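Local structure of protection of telomeres protein 1 (Schizosaccharomyces pombe, 4HIO) at residues D30-L35 / R68-D73. The protein binds single-stranded telomeric DNA of consensus GGTTAC, protects the 3' overhang and regulates telomerase and telomere length. The protein carries 1 engineered substitution. Numbering follows the deposited sequence.
Sequences DKNFTL and RCILWD. With nucleotides of chain B.
Phe33 and Leu71 form a hydrogen-bonded antiparallel pair, and so do Leu35 and Cys69. Each residue of a pair gives its N-H to the other's carbonyl. The shortest of the four bonds runs from Cys69 N to Leu35 O, at 2.7 Å. Beyond the Phe33-Leu71 pair a water joins the backbones: it donates to Lys31 O (2.7 Å) and accepts from Asp73 N (2.9 Å). Both segments belong to the curled OB-fold sheet of the single-stranded DNA-binding domain. Phe33, Leu35, Cys69 and Leu71 line one face. Thr34 and Ile70 lie on the other, which meets the DNA of chain B. Asn32 CG sits between its backbone N and carbonyl carbon (chi1 49°), which brings the amide beside the Trp72 indole, planes 79° apart. Asn32 ND2 bonds weakly to O4' of DG2 of chain B. DG1 of chain B stacks over the opposite indole face. Asp73 reads that guanine's edge: OD2 accepts from N1 (3.0 Å) and OD1 from N2 (3.1 Å). An alanine in place of Trp72 would probably leave DG1 of chain B without the indole stacked on it. Arg68 CG touches Thr34 CG2 (3.4 Å). Its guanidinium lies between DA5 and DG2 of chain B, and Glu105 and Asp99 satisfy NH2 through salt bridges.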
loop_
_atom_site.group_PDB
_atom_site.type_symbol
_atom_site.label_atom_id
_atom_site.label_comp_id
_atom_site.label_asym_id
_atom_site.label_seq_id
_atom_site.Cartn_x
_atom_site.Cartn_y
_atom_site.Cartn_z
ATOM N N ASP A 30 -13.252 8.492 10.690
ATOM C CA ASP A 30 -13.326 9.875 11.136
ATOM C C ASP A 30 -11.952 10.452 11.464
ATOM O O ASP A 30 -11.831 11.627 11.795
ATOM C CB ASP A 30 -14.247 9.994 12.351
ATOM C CG ASP A 30 -13.767 9.174 13.529
ATOM O OD1 ASP A 30 -13.061 8.173 13.311
ATOM O OD2 ASP A 30 -14.100 9.530 14.676
ATOM N N LYS A 31 -10.929 9.617 11.401
ATOM C CA LYS A 31 -9.564 9.984 11.771
ATOM C C LYS A 31 -8.601 9.963 10.575
ATOM O O LYS A 31 -7.738 10.782 10.484
ATOM C CB LYS A 31 -9.035 9.049 12.844
ATOM C CG LYS A 31 -9.739 9.158 14.203
ATOM C CD LYS A 31 -9.617 10.567 14.737
ATOM C CE LYS A 31 -10.426 10.779 16.054
ATOM N NZ LYS A 31 -10.133 9.711 17.068
ATOM N N ASN A 32 -8.770 8.974 9.706
ATOM C CA ASN A 32 -7.863 8.779 8.583
ATOM C C ASN A 32 -8.467 7.950 7.447
ATOM O O ASN A 32 -9.629 7.558 7.498
ATOM C CB ASN A 32 -6.551 8.156 9.060
ATOM C CG ASN A 32 -6.767 6.953 9.955
ATOM O OD1 ASN A 32 -7.551 6.065 9.640
ATOM N ND2 ASN A 32 -6.066 6.922 11.084
ATOM N N PHE A 33 -7.656 7.697 6.425
ATOM C CA PHE A 33 -8.016 6.807 5.331
ATOM C C PHE A 33 -6.982 5.693 5.223
ATOM O O PHE A 33 -5.795 5.957 5.098
ATOM C CB PHE A 33 -8.067 7.588 4.021
ATOM C CG PHE A 33 -8.537 6.782 2.842
ATOM C CD1 PHE A 33 -9.718 6.067 2.901
ATOM C CD2 PHE A 33 -7.800 6.755 1.673
ATOM C CE1 PHE A 33 -10.151 5.338 1.818
ATOM C CE2 PHE A 33 -8.228 6.028 0.589
ATOM C CZ PHE A 33 -9.408 5.320 0.660
ATOM N N THR A 34 -7.436 4.448 5.277
ATOM C CA THR A 34 -6.516 3.320 5.325
ATOM C C THR A 34 -6.607 2.489 4.055
ATOM O O THR A 34 -7.696 2.138 3.610
ATOM C CB THR A 34 -6.760 2.441 6.565
ATOM O OG1 THR A 34 -6.602 3.238 7.745
ATOM C CG2 THR A 34 -5.770 1.296 6.613
ATOM N N LEU A 35 -5.450 2.155 3.496
ATOM C CA LEU A 35 -5.367 1.274 2.348
ATOM C C LEU A 35 -4.623 0.014 2.728
ATOM O O LEU A 35 -3.730 0.042 3.563
ATOM C CB LEU A 35 -4.589 1.934 1.210
ATOM C CG LEU A 35 -5.009 3.297 0.674
ATOM C CD1 LEU A 35 -3.974 3.774 -0.327
ATOM C CD2 LEU A 35 -6.366 3.210 0.027
ATOM N N ARG A 68 -0.448 -2.280 5.229
ATOM C CA ARG A 68 -1.336 -1.184 5.572
ATOM C C ARG A 68 -0.670 0.152 5.277
ATOM O O ARG A 68 0.457 0.401 5.700
ATOM C CB ARG A 68 -1.722 -1.264 7.052
ATOM C CG ARG A 68 -2.869 -0.360 7.462
ATOM C CD ARG A 68 -3.301 -0.654 8.885
ATOM N NE ARG A 68 -2.151 -0.947 9.728
ATOM C CZ ARG A 68 -2.109 -1.910 10.640
ATOM N NH1 ARG A 68 -3.162 -2.686 10.850
ATOM N NH2 ARG A 68 -1.010 -2.088 11.353
ATOM N N CYS A 69 -1.376 1.010 4.553
ATOM C CA CYS A 69 -0.990 2.404 4.421
ATOM C C CYS A 69 -2.007 3.324 5.091
ATOM O O CYS A 69 -3.193 3.276 4.788
ATOM C CB CYS A 69 -0.843 2.775 2.946
ATOM S SG CYS A 69 0.109 1.592 1.976
ATOM N N ILE A 70 -1.537 4.146 6.020
ATOM C CA ILE A 70 -2.408 5.076 6.718
ATOM C C ILE A 70 -2.200 6.491 6.195
ATOM O O ILE A 70 -1.092 7.009 6.222
ATOM C CB ILE A 70 -2.173 5.047 8.234
ATOM C CG1 ILE A 70 -2.272 3.611 8.756
ATOM C CG2 ILE A 70 -3.170 5.946 8.945
ATOM C CD1 ILE A 70 -2.190 3.496 10.254
ATOM N N LEU A 71 -3.280 7.099 5.715
ATOM C CA LEU A 71 -3.231 8.426 5.116
ATOM C C LEU A 71 -3.890 9.457 6.023
ATOM O O LEU A 71 -5.056 9.320 6.374
ATOM C CB LEU A 71 -3.925 8.418 3.755
ATOM C CG LEU A 71 -3.166 7.822 2.570
ATOM C CD1 LEU A 71 -2.669 6.428 2.902
ATOM C CD2 LEU A 71 -4.043 7.795 1.330
ATOM N N TRP A 72 -3.131 10.485 6.389
ATOM C CA TRP A 72 -3.613 11.539 7.261
ATOM C C TRP A 72 -3.822 12.842 6.508
ATOM O O TRP A 72 -3.194 13.091 5.483
ATOM C CB TRP A 72 -2.612 11.798 8.388
ATOM C CG TRP A 72 -2.395 10.660 9.315
ATOM C CD1 TRP A 72 -1.351 9.787 9.305
ATOM C CD2 TRP A 72 -3.230 10.274 10.411
ATOM N NE1 TRP A 72 -1.484 8.878 10.319
ATOM C CE2 TRP A 72 -2.629 9.155 11.017
ATOM C CE3 TRP A 72 -4.427 10.768 10.940
ATOM C CZ2 TRP A 72 -3.185 8.518 12.120
ATOM C CZ3 TRP A 72 -4.974 10.134 12.035
ATOM C CH2 TRP A 72 -4.355 9.021 12.612
ATOM N N ASP A 73 -4.696 13.681 7.049
ATOM C CA ASP A 73 -4.814 15.054 6.600
ATOM C C ASP A 73 -5.041 15.191 5.099
ATOM O O ASP A 73 -5.992 14.644 4.563
ATOM C CB ASP A 73 -3.576 15.832 7.038
ATOM C CG ASP A 73 -3.381 15.795 8.538
ATOM O OD1 ASP A 73 -4.399 15.772 9.253
ATOM O OD2 ASP A 73 -2.224 15.774 9.004
ATOM O "O5'" DG B 1 0.186 8.744 18.852
ATOM C "C5'" DG B 1 -0.049 9.300 17.553
ATOM C "C4'" DG B 1 -1.401 9.993 17.454
ATOM O "O4'" DG B 1 -1.290 11.120 16.544
ATOM C "C3'" DG B 1 -2.523 9.127 16.893
ATOM O "O3'" DG B 1 -3.802 9.543 17.367
ATOM C "C2'" DG B 1 -2.386 9.389 15.401
ATOM C "C1'" DG B 1 -2.058 10.877 15.383
ATOM N N9 DG B 1 -1.304 11.274 14.197
ATOM C C8 DG B 1 -0.064 10.826 13.817
ATOM N N7 DG B 1 0.363 11.350 12.706
ATOM C C5 DG B 1 -0.660 12.199 12.316
ATOM C C6 DG B 1 -0.769 13.040 11.183
ATOM O O6 DG B 1 0.045 13.212 10.271
ATOM N N1 DG B 1 -1.973 13.731 11.171
ATOM C C2 DG B 1 -2.948 13.626 12.130
ATOM N N2 DG B 1 -4.045 14.369 11.948
ATOM N N3 DG B 1 -2.859 12.845 13.191
ATOM C C4 DG B 1 -1.692 12.163 13.222
ATOM P P DG B 2 -4.999 8.488 17.532
ATOM O OP1 DG B 2 -6.265 9.215 17.744
ATOM O OP2 DG B 2 -4.557 7.473 18.512
ATOM O "O5'" DG B 2 -5.070 7.807 16.086
ATOM C "C5'" DG B 2 -6.328 7.625 15.439
ATOM C "C4'" DG B 2 -6.639 6.152 15.251
ATOM O "O4'" DG B 2 -5.723 5.596 14.274
ATOM C "C3'" DG B 2 -6.438 5.350 16.529
ATOM O "O3'" DG B 2 -7.306 4.232 16.627
ATOM C "C2'" DG B 2 -4.995 4.893 16.404
ATOM C "C1'" DG B 2 -4.828 4.702 14.905
ATOM N N9 DG B 2 -3.454 4.996 14.526
ATOM C C8 DG B 2 -2.797 6.181 14.714
ATOM N N7 DG B 2 -1.566 6.166 14.300
ATOM C C5 DG B 2 -1.389 4.881 13.811
ATOM C C6 DG B 2 -0.250 4.279 13.230
ATOM O O6 DG B 2 0.863 4.776 13.022
ATOM N N1 DG B 2 -0.499 2.958 12.873
ATOM C C2 DG B 2 -1.693 2.303 13.052
ATOM N N2 DG B 2 -1.736 1.029 12.640
ATOM N N3 DG B 2 -2.766 2.858 13.595
ATOM C C4 DG B 2 -2.543 4.144 13.948
ATOM P P DA B 5 -6.168 -7.932 13.363
ATOM O OP1 DA B 5 -7.091 -9.034 13.704
ATOM O OP2 DA B 5 -4.725 -8.103 13.595
ATOM O "O5'" DA B 5 -6.414 -7.522 11.842
ATOM C "C5'" DA B 5 -7.585 -6.815 11.463
ATOM C "C4'" DA B 5 -7.852 -7.046 9.988
ATOM O "O4'" DA B 5 -6.831 -6.379 9.219
ATOM C "C3'" DA B 5 -7.739 -8.498 9.551
ATOM O "O3'" DA B 5 -8.404 -8.709 8.325
ATOM C "C2'" DA B 5 -6.235 -8.670 9.390
ATOM C "C1'" DA B 5 -5.780 -7.287 8.936
ATOM N N9 DA B 5 -4.596 -6.826 9.653
ATOM C C8 DA B 5 -4.364 -6.916 10.996
ATOM N N7 DA B 5 -3.216 -6.418 11.375
ATOM C C5 DA B 5 -2.658 -5.964 10.188
ATOM C C6 DA B 5 -1.437 -5.330 9.898
ATOM N N6 DA B 5 -0.523 -5.024 10.818
ATOM N N1 DA B 5 -1.192 -5.017 8.613
ATOM C C2 DA B 5 -2.106 -5.323 7.691
ATOM N N3 DA B 5 -3.279 -5.922 7.837
ATOM C C4 DA B 5 -3.495 -6.213 9.122
HETATM O O HOH W 1 -6.846 12.472 8.521
#